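Local coordinates for putative uncharacterized protein (Chaetomium thermophilum, PDB 5T8V) that probably loads cohesin onto chromatin as a member of the SCC2/Nipped-B family, this chain being the C-terminal, HEAT-repeat part of the loader, at residues R511-L514 with E515-S519; D526-L529 with S530-T534; H899-F902 with L903-V906. All blocks are in the same frame, centred on the assembly; numbering follows the deposited sequence.

Contact 1 of 3, residues R511-L514 with E515-S519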
ATOM      1  N   ARG A 511      12.827 -39.538  -8.410  1.00 16.36           N
ATOM      2  CA  ARG A 511      12.623 -40.723  -9.234  1.00 17.48           C
ATOM      3  C   ARG A 511      11.509 -40.504 -10.250  1.00 16.29           C
ATOM      4  O   ARG A 511      11.674 -40.793 -11.438  1.00 17.22           O
ATOM      5  CB  ARG A 511      12.299 -41.921  -8.343  1.00 22.40           C
ATOM      6  CG  ARG A 511      12.205 -43.247  -9.085  1.00 25.92           C
ATOM      7  CD  ARG A 511      13.574 -43.855  -9.337  1.00 27.93           C
ATOM      8  NE  ARG A 511      13.585 -45.267  -8.965  1.00 31.93           N
ATOM      9  CZ  ARG A 511      13.327 -46.272  -9.794  1.00 33.92           C
ATOM     10  NH1 ARG A 511      13.043 -46.040 -11.069  1.00 32.28           N
ATOM     11  NH2 ARG A 511      13.357 -47.519  -9.346  1.00 37.64           N
ATOM     12  N   ALA A 512      10.358 -40.004  -9.795  1.00 14.82           N
ATOM     13  CA  ALA A 512       9.216 -39.836 -10.689  1.00 15.75           C
ATOM     14  C   ALA A 512       9.532 -38.846 -11.802  1.00 15.51           C
ATOM     15  O   ALA A 512       9.237 -39.097 -12.977  1.00 16.67           O
ATOM     16  CB  ALA A 512       7.991 -39.381  -9.898  1.00 15.63           C
ATOM     17  N   THR A 513      10.132 -37.706 -11.448  1.00 14.25           N
ATOM     18  CA  THR A 513      10.489 -36.714 -12.456  1.00 14.10           C
ATOM     19  C   THR A 513      11.431 -37.310 -13.493  1.00 14.76           C
ATOM     20  O   THR A 513      11.228 -37.150 -14.703  1.00 15.62           O
ATOM     21  CB  THR A 513      11.125 -35.496 -11.788  1.00 12.93           C
ATOM     22  OG1 THR A 513      10.246 -34.986 -10.779  1.00 12.63           O
ATOM     23  CG2 THR A 513      11.396 -34.401 -12.807  1.00 12.90           C
ATOM     24  N   LEU A 514      12.466 -38.018 -13.035  1.00 14.55           N
ATOM     25  CA  LEU A 514      13.437 -38.574 -13.971  1.00 15.31           C
ATOM     26  C   LEU A 514      12.815 -39.654 -14.848  1.00 17.12           C
ATOM     27  O   LEU A 514      13.144 -39.758 -16.034  1.00 18.20           O
ATOM     28  CB  LEU A 514      14.641 -39.124 -13.207  1.00 14.84           C
ATOM     29  CG  LEU A 514      15.625 -38.058 -12.724  1.00 13.61           C
ATOM     30  CD1 LEU A 514      16.611 -38.649 -11.726  1.00 13.26           C
ATOM     31  CD2 LEU A 514      16.369 -37.445 -13.902  1.00 13.88           C
ATOM     32  N   GLU A 515      11.918 -40.467 -14.290  1.00 25.96           N
ATOM     33  CA  GLU A 515      11.271 -41.501 -15.092  1.00 29.67           C
ATOM     34  C   GLU A 515      10.341 -40.885 -16.129  1.00 30.14           C
ATOM     35  O   GLU A 515      10.234 -41.391 -17.253  1.00 31.92           O
ATOM     36  CB  GLU A 515      10.506 -42.467 -14.186  1.00 32.09           C
ATOM     37  CG  GLU A 515      11.401 -43.309 -13.287  1.00 34.66           C
ATOM     38  CD  GLU A 515      12.240 -44.307 -14.060  1.00 38.66           C
ATOM     39  OE1 GLU A 515      12.002 -44.475 -15.276  1.00 40.97           O
ATOM     40  OE2 GLU A 515      13.143 -44.920 -13.452  1.00 39.12           O
ATOM     41  N   TYR A 516       9.667 -39.793 -15.774  1.00 21.84           N
ATOM     42  CA  TYR A 516       8.841 -39.084 -16.744  1.00 22.56           C
ATOM     43  C   TYR A 516       9.697 -38.544 -17.884  1.00 22.77           C
ATOM     44  O   TYR A 516       9.458 -38.848 -19.062  1.00 24.53           O
ATOM     45  CB  TYR A 516       8.080 -37.953 -16.049  1.00 21.26           C
ATOM     46  CG  TYR A 516       7.264 -37.097 -16.989  1.00 21.93           C
ATOM     47  CD1 TYR A 516       6.067 -37.560 -17.521  1.00 23.67           C
ATOM     48  CD2 TYR A 516       7.689 -35.823 -17.341  1.00 21.03           C
ATOM     49  CE1 TYR A 516       5.317 -36.778 -18.382  1.00 24.42           C
ATOM     50  CE2 TYR A 516       6.945 -35.033 -18.202  1.00 21.75           C
ATOM     51  CZ  TYR A 516       5.761 -35.515 -18.718  1.00 23.42           C
ATOM     52  OH  TYR A 516       5.022 -34.730 -19.573  1.00 25.55           O
ATOM     53  N   LEU A 517      10.712 -37.741 -17.548  1.00 20.53           N
ATOM     54  CA  LEU A 517      11.605 -37.222 -18.577  1.00 20.80           C
ATOM     55  C   LEU A 517      12.189 -38.346 -19.421  1.00 23.37           C
ATOM     56  O   LEU A 517      12.406 -38.173 -20.625  1.00 23.82           O
ATOM     57  CB  LEU A 517      12.730 -36.403 -17.938  1.00 19.10           C
ATOM     58  CG  LEU A 517      12.329 -35.129 -17.195  1.00 17.69           C
ATOM     59  CD1 LEU A 517      13.564 -34.464 -16.619  1.00 16.48           C
ATOM     60  CD2 LEU A 517      11.587 -34.161 -18.102  1.00 18.22           C
ATOM     61  N   GLN A 518      12.444 -39.504 -18.809  1.00 30.29           N
ATOM     62  CA  GLN A 518      12.960 -40.647 -19.552  1.00 34.58           C
ATOM     63  C   GLN A 518      11.941 -41.137 -20.570  1.00 38.64           C
ATOM     64  O   GLN A 518      12.258 -41.301 -21.754  1.00 40.74           O
ATOM     65  CB  GLN A 518      13.333 -41.770 -18.586  1.00 35.56           C
ATOM     66  CG  GLN A 518      14.004 -42.963 -19.246  1.00 38.88           C
ATOM     67  CD  GLN A 518      15.410 -42.648 -19.714  1.00 39.95           C
ATOM     68  OE1 GLN A 518      16.352 -42.641 -18.920  1.00 39.66           O
ATOM     69  NE2 GLN A 518      15.561 -42.382 -21.007  1.00 41.39           N
ATOM     70  N   SER A 519      10.705 -41.379 -20.125  1.00 37.52           N
ATOM     71  CA  SER A 519       9.671 -41.841 -21.043  1.00 40.55           C
ATOM     72  C   SER A 519       9.509 -40.880 -22.213  1.00 42.01           C
ATOM     73  O   SER A 519       9.394 -41.311 -23.366  1.00 44.40           O
ATOM     74  CB  SER A 519       8.344 -42.012 -20.307  1.00 41.01           C
ATOM     75  OG  SER A 519       7.727 -40.758 -20.071  1.00 39.66           O
TER

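Contact 2 of 3, residues D526-L529 with S530-T534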
ATOM      1  N   ASP A 526      17.138 -36.723 -27.716  1.00 55.92           N
ATOM      2  CA  ASP A 526      16.873 -35.318 -27.421  1.00 52.21           C
ATOM      3  C   ASP A 526      17.963 -34.785 -26.497  1.00 44.83           C
ATOM      4  O   ASP A 526      18.016 -35.142 -25.315  1.00 41.89           O
ATOM      5  CB  ASP A 526      15.493 -35.169 -26.788  1.00 53.10           C
ATOM      6  CG  ASP A 526      14.921 -33.774 -26.955  1.00 53.08           C
ATOM      7  OD1 ASP A 526      15.712 -32.819 -27.105  1.00 53.01           O
ATOM      8  OD2 ASP A 526      13.678 -33.634 -26.937  1.00 53.15           O
ATOM      9  N   ALA A 527      18.838 -33.933 -27.035  1.00 27.88           N
ATOM     10  CA  ALA A 527      19.947 -33.407 -26.247  1.00 26.22           C
ATOM     11  C   ALA A 527      19.449 -32.532 -25.103  1.00 23.92           C
ATOM     12  O   ALA A 527      19.972 -32.602 -23.983  1.00 22.40           O
ATOM     13  CB  ALA A 527      20.898 -32.619 -27.147  1.00 27.18           C
ATOM     14  N   GLN A 528      18.441 -31.700 -25.366  1.00 44.84           N
ATOM     15  CA  GLN A 528      17.904 -30.830 -24.324  1.00 40.18           C
ATOM     16  C   GLN A 528      17.346 -31.649 -23.164  1.00 38.81           C
ATOM     17  O   GLN A 528      17.661 -31.393 -21.994  1.00 37.76           O
ATOM     18  CB  GLN A 528      16.829 -29.921 -24.925  1.00 39.41           C
ATOM     19  CG  GLN A 528      16.180 -28.965 -23.943  1.00 38.60           C
ATOM     20  CD  GLN A 528      15.091 -29.622 -23.122  1.00 39.26           C
ATOM     21  OE1 GLN A 528      15.245 -29.819 -21.916  1.00 38.00           O
ATOM     22  NE2 GLN A 528      13.982 -29.969 -23.772  1.00 41.05           N
ATOM     23  N   LEU A 529      16.519 -32.648 -23.474  1.00 30.26           N
ATOM     24  CA  LEU A 529      15.872 -33.425 -22.423  1.00 29.58           C
ATOM     25  C   LEU A 529      16.885 -34.259 -21.644  1.00 27.80           C
ATOM     26  O   LEU A 529      16.765 -34.409 -20.422  1.00 26.41           O
ATOM     27  CB  LEU A 529      14.788 -34.315 -23.037  1.00 32.37           C
ATOM     28  CG  LEU A 529      13.527 -34.591 -22.214  1.00 32.84           C
ATOM     29  CD1 LEU A 529      12.833 -33.307 -21.768  1.00 31.53           C
ATOM     30  CD2 LEU A 529      12.569 -35.440 -23.033  1.00 35.74           C
ATOM     31  N   SER A 530      17.894 -34.802 -22.328  1.00 25.28           N
ATOM     32  CA  SER A 530      18.919 -35.572 -21.628  1.00 24.48           C
ATOM     33  C   SER A 530      19.793 -34.675 -20.762  1.00 22.34           C
ATOM     34  O   SER A 530      20.257 -35.103 -19.698  1.00 21.51           O
ATOM     35  CB  SER A 530      19.774 -36.344 -22.630  1.00 26.85           C
ATOM     36  OG  SER A 530      20.451 -35.462 -23.503  1.00 28.08           O
ATOM     37  N   SER A 531      20.028 -33.435 -21.194  1.00 25.58           N
ATOM     38  CA  SER A 531      20.734 -32.486 -20.341  1.00 24.56           C
ATOM     39  C   SER A 531      19.918 -32.178 -19.093  1.00 22.51           C
ATOM     40  O   SER A 531      20.449 -32.158 -17.976  1.00 21.31           O
ATOM     41  CB  SER A 531      21.038 -31.204 -21.117  1.00 25.78           C
ATOM     42  OG  SER A 531      19.856 -30.450 -21.330  1.00 26.62           O
ATOM     43  N   ALA A 532      18.616 -31.934 -19.264  1.00 29.80           N
ATOM     44  CA  ALA A 532      17.751 -31.744 -18.104  1.00 29.03           C
ATOM     45  C   ALA A 532      17.829 -32.941 -17.169  1.00 28.57           C
ATOM     46  O   ALA A 532      17.867 -32.783 -15.940  1.00 29.28           O
ATOM     47  CB  ALA A 532      16.310 -31.509 -18.556  1.00 29.37           C
ATOM     48  N   MET A 533      17.874 -34.150 -17.733  1.00 22.77           N
ATOM     49  CA  MET A 533      17.928 -35.351 -16.907  1.00 22.19           C
ATOM     50  C   MET A 533      19.224 -35.418 -16.108  1.00 21.38           C
ATOM     51  O   MET A 533      19.199 -35.642 -14.894  1.00 20.80           O
ATOM     52  CB  MET A 533      17.765 -36.594 -17.780  1.00 23.98           C
ATOM     53  CG  MET A 533      16.328 -37.053 -17.902  1.00 25.35           C
ATOM     54  SD  MET A 533      16.181 -38.672 -18.661  1.00 28.75           S
ATOM     55  CE  MET A 533      16.258 -38.240 -20.397  1.00 30.13           C
ATOM     56  N   THR A 534      20.372 -35.234 -16.764  1.00 21.72           N
ATOM     57  CA  THR A 534      21.633 -35.283 -16.028  1.00 22.01           C
ATOM     58  C   THR A 534      21.680 -34.205 -14.949  1.00 19.35           C
ATOM     59  O   THR A 534      22.106 -34.464 -13.815  1.00 19.98           O
ATOM     60  CB  THR A 534      22.818 -35.137 -16.985  1.00 22.96           C
ATOM     61  OG1 THR A 534      22.699 -33.917 -17.729  1.00 24.15           O
ATOM     62  CG2 THR A 534      22.879 -36.310 -17.947  1.00 24.27           C
TER

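Contact 3 of 3, residues H899-F902 with L903-V906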
ATOM      1  N   HIS A 899     -57.622  18.219  19.751  1.00 80.72           N
ATOM      2  CA  HIS A 899     -58.388  17.326  20.620  1.00 77.67           C
ATOM      3  C   HIS A 899     -58.448  17.962  22.004  1.00 73.12           C
ATOM      4  O   HIS A 899     -57.602  17.720  22.864  1.00 70.71           O
ATOM      5  CB  HIS A 899     -57.752  15.942  20.662  1.00 77.95           C
ATOM      6  CG  HIS A 899     -57.346  15.421  19.317  1.00 78.84           C
ATOM      7  ND1 HIS A 899     -58.069  14.464  18.638  1.00 79.73           N
ATOM      8  CD2 HIS A 899     -56.288  15.722  18.527  1.00 78.15           C
ATOM      9  CE1 HIS A 899     -57.475  14.199  17.488  1.00 79.75           C
ATOM     10  NE2 HIS A 899     -56.392  14.949  17.396  1.00 78.83           N
ATOM     11  N   ALA A 900     -59.480  18.782  22.222  1.00 70.50           N
ATOM     12  CA  ALA A 900     -59.551  19.618  23.417  1.00 67.04           C
ATOM     13  C   ALA A 900     -59.380  18.800  24.693  1.00 63.55           C
ATOM     14  O   ALA A 900     -58.479  19.059  25.501  1.00 62.84           O
ATOM     15  CB  ALA A 900     -60.883  20.371  23.437  1.00 68.08           C
ATOM     16  N   GLN A 901     -60.251  17.809  24.898  1.00 71.51           N
ATOM     17  CA  GLN A 901     -60.209  17.043  26.140  1.00 68.06           C
ATOM     18  C   GLN A 901     -58.857  16.369  26.334  1.00 65.99           C
ATOM     19  O   GLN A 901     -58.379  16.254  27.469  1.00 64.80           O
ATOM     20  CB  GLN A 901     -61.332  16.005  26.156  1.00 68.14           C
ATOM     21  CG  GLN A 901     -61.534  15.328  27.505  1.00 66.65           C
ATOM     22  CD  GLN A 901     -61.960  16.297  28.593  1.00 65.31           C
ATOM     23  OE1 GLN A 901     -62.900  17.073  28.415  1.00 65.55           O
ATOM     24  NE2 GLN A 901     -61.265  16.261  29.725  1.00 63.90           N
ATOM     25  N   PHE A 902     -58.223  15.927  25.247  1.00 64.03           N
ATOM     26  CA  PHE A 902     -56.893  15.336  25.353  1.00 61.90           C
ATOM     27  C   PHE A 902     -55.901  16.336  25.936  1.00 59.66           C
ATOM     28  O   PHE A 902     -55.213  16.046  26.920  1.00 57.72           O
ATOM     29  CB  PHE A 902     -56.428  14.851  23.981  1.00 63.36           C
ATOM     30  CG  PHE A 902     -55.064  14.221  23.988  1.00 63.26           C
ATOM     31  CD1 PHE A 902     -54.906  12.885  24.311  1.00 63.39           C
ATOM     32  CD2 PHE A 902     -53.942  14.966  23.665  1.00 63.09           C
ATOM     33  CE1 PHE A 902     -53.652  12.303  24.316  1.00 62.97           C
ATOM     34  CE2 PHE A 902     -52.687  14.389  23.668  1.00 62.60           C
ATOM     35  CZ  PHE A 902     -52.542  13.057  23.993  1.00 62.51           C
ATOM     36  N   LEU A 903     -55.818  17.526  25.337  1.00 54.84           N
ATOM     37  CA  LEU A 903     -54.931  18.564  25.855  1.00 54.61           C
ATOM     38  C   LEU A 903     -55.217  18.848  27.325  1.00 53.31           C
ATOM     39  O   LEU A 903     -54.308  18.833  28.164  1.00 51.64           O
ATOM     40  CB  LEU A 903     -55.084  19.839  25.022  1.00 56.66           C
ATOM     41  CG  LEU A 903     -54.300  19.914  23.707  1.00 58.39           C
ATOM     42  CD1 LEU A 903     -54.544  18.699  22.831  1.00 59.07           C
ATOM     43  CD2 LEU A 903     -54.668  21.183  22.960  1.00 59.42           C
ATOM     44  N   THR A 904     -56.485  19.110  27.654  1.00 62.55           N
ATOM     45  CA  THR A 904     -56.852  19.424  29.032  1.00 61.21           C
ATOM     46  C   THR A 904     -56.369  18.340  29.991  1.00 59.94           C
ATOM     47  O   THR A 904     -55.692  18.626  30.988  1.00 59.34           O
ATOM     48  CB  THR A 904     -58.370  19.602  29.134  1.00 60.85           C
ATOM     49  OG1 THR A 904     -58.786  20.669  28.272  1.00 61.11           O
ATOM     50  CG2 THR A 904     -58.791  19.920  30.562  1.00 59.78           C
ATOM     51  N   ASP A 905     -56.711  17.083  29.701  1.00 64.39           N
ATOM     52  CA  ASP A 905     -56.303  15.982  30.567  1.00 65.01           C
ATOM     53  C   ASP A 905     -54.786  15.929  30.706  1.00 63.47           C
ATOM     54  O   ASP A 905     -54.257  15.800  31.816  1.00 62.51           O
ATOM     55  CB  ASP A 905     -56.835  14.658  30.020  1.00 67.32           C
ATOM     56  CG  ASP A 905     -58.347  14.580  30.052  1.00 69.69           C
ATOM     57  OD1 ASP A 905     -58.960  15.189  30.956  1.00 69.74           O
ATOM     58  OD2 ASP A 905     -58.925  13.908  29.171  1.00 71.89           O
ATOM     59  N   VAL A 906     -54.070  16.024  29.585  1.00 50.82           N
ATOM     60  CA  VAL A 906     -52.610  15.968  29.629  1.00 49.44           C
ATOM     61  C   VAL A 906     -52.067  17.040  30.563  1.00 47.60           C
ATOM     62  O   VAL A 906     -51.195  16.775  31.397  1.00 46.32           O
ATOM     63  CB  VAL A 906     -52.024  16.100  28.211  1.00 51.02           C
ATOM     64  CG1 VAL A 906     -50.511  16.318  28.263  1.00 50.99           C
ATOM     65  CG2 VAL A 906     -52.341  14.856  27.396  1.00 52.07           C
TER

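Contact 1 of 3, residues R511-L514 with E515-S519
R511 and E515 lie one turn apart on helix 509-520, where four consecutive i to i+4 backbone bonds run without a break from the carbonyls of R511-L514 to the amides of E515-Q518. The third of them, L517 N to T513 O at 3.0 Å, is nearly straight, with an N-H...O angle of 175°. This is a regular alpha-helix of the helical HEAT-repeat array, and the side chains follow its spacing. R511 and E515 form an i to i+4 salt bridge: both side chains point the same way, side by side. CG of R511 stands anti to its own amide nitrogen (chi1 -174°), and bends at chi2 and chi3 bring the guanidinium to the carboxylate, which meets it at the edge. The bridge runs through a single nitrogen and a single oxygen, and the two planes are turned 50° apart. The guanidinium also makes a cation-pi contact with W506. L514 packs on I536, I537 and W540 of helix 527-550, while A512 and T513 touch S596 of helix 590-602. Within the salt bridge, R511 NH1 lies 2.6 Å from E515 OE2.

Contact 2 of 3, residues D526-L529 with S530-T534
The carbonyls of D526 and A527 both lie close to the side chain of S530, at the start of helix 527-550, where D526 occupies the N-cap position. Backbone bonds come first. S530 N, S531 N, A532 N and M533 N each donate to the carbonyl four residues back, and the amide of A532 reaches Q528 O at 2.9 Å with an N-H...O angle of 168°.

Serine hydroxyls add a second set of polar contacts. S530 OG stands between its own backbone N and carbonyl carbon (chi1 62°), which turns it back toward the preceding turn; it lies 2.9 Å from A527 O and 3.1 Å from D526 O, and its one proton cannot be assigned between them. S531 OG is placed 2.5 Å from Q528 O, too short to be trusted in detail at 2.8 Å resolution, so a second donor to Q528 O beside the A532 amide is likely in kind but doubtful in length. One turn further, T534 OG1 donates to S531 O at 2.9 Å.

Packing contacts complete the account. M533 bends at chi3 (-83°), so that its CE comes back to 3.9 Å from L529 O, a van der Waals contact with the carbonyl oxygen, and M533 and L529 both pack on L517 of helix 509-520. The side chains of Q528 and A532 touch helix 305-315, at R312 and Q315 respectively.

Hydroxyls folded back onto carbonyls three or four residues earlier are a common feature of serine and threonine in alpha-helices, here in the first turns of a helix of the HEAT-repeat array.

Contact 3 of 3, residues H899-F902 with L903-V906
Q901 and D905 meet through their polar ends one turn apart on helix 900-910. The amide nitrogen, Q901 NE2, donates to D905 OD1 at 2.8 Å, with an N-H...O angle of 143°. D905 OD1 lies near the plane of the Q901 amide, yet the donor comes from above the carboxylate plane, 37° out of it, and the two flat groups are turned 43° apart. A weak second bond links the same nitrogen to D905 OD2 at 3.4 Å. In Q901 a bend at chi2 curls its chain round to the aspartate, whose side chain also touches R866 of helix 866-870.

Main-chain acceptors are met in sequence: H899 O, A900 O, Q901 O and F902 O take the amides of L903, T904, D905 and V906. H899 is the N-cap residue, and its carbonyl receives L903 N at 3.1 Å. A900 O has two donors from one residue, T904 N at 2.9 Å and, above the carbonyl plane, T904 OG1 at 3.2 Å. These are the first two turns of an alpha-helix within the HEAT-repeat superhelix.

Among the apolar groups, V906 CG2 sits over one face of the F902 ring, 3.9 Å from the centroid, a CH-pi contact offset toward the rim. L903 CD1 lies at the ring edge, 3.9 Å from F902 CD2. F859 meets F902 edge-to-face and stacks on the H899 ring, while L903 reaches I932 and L935 of helix 919-935.

Overall arrangement
Following the chain from the N terminus, contact 1 comes first, on helix 509-520, and contact 2 next, at the start of helix 527-550; contact 3 follows much later, at the start of helix 900-910. Each spans successive helical turns and closes no long loop, and the three run in series without nesting or crossing. Contacts 1 and 2, with centres 11 Å apart, touch directly: L517 CB lies 3.7 Å from M533 CG, and L514 CD2 lies 3.5 Å from M533 O, joining two successive helices. Contact 3 lies on the opposite side of the chain's centre, its own centre about 98 Å from that of contact 1.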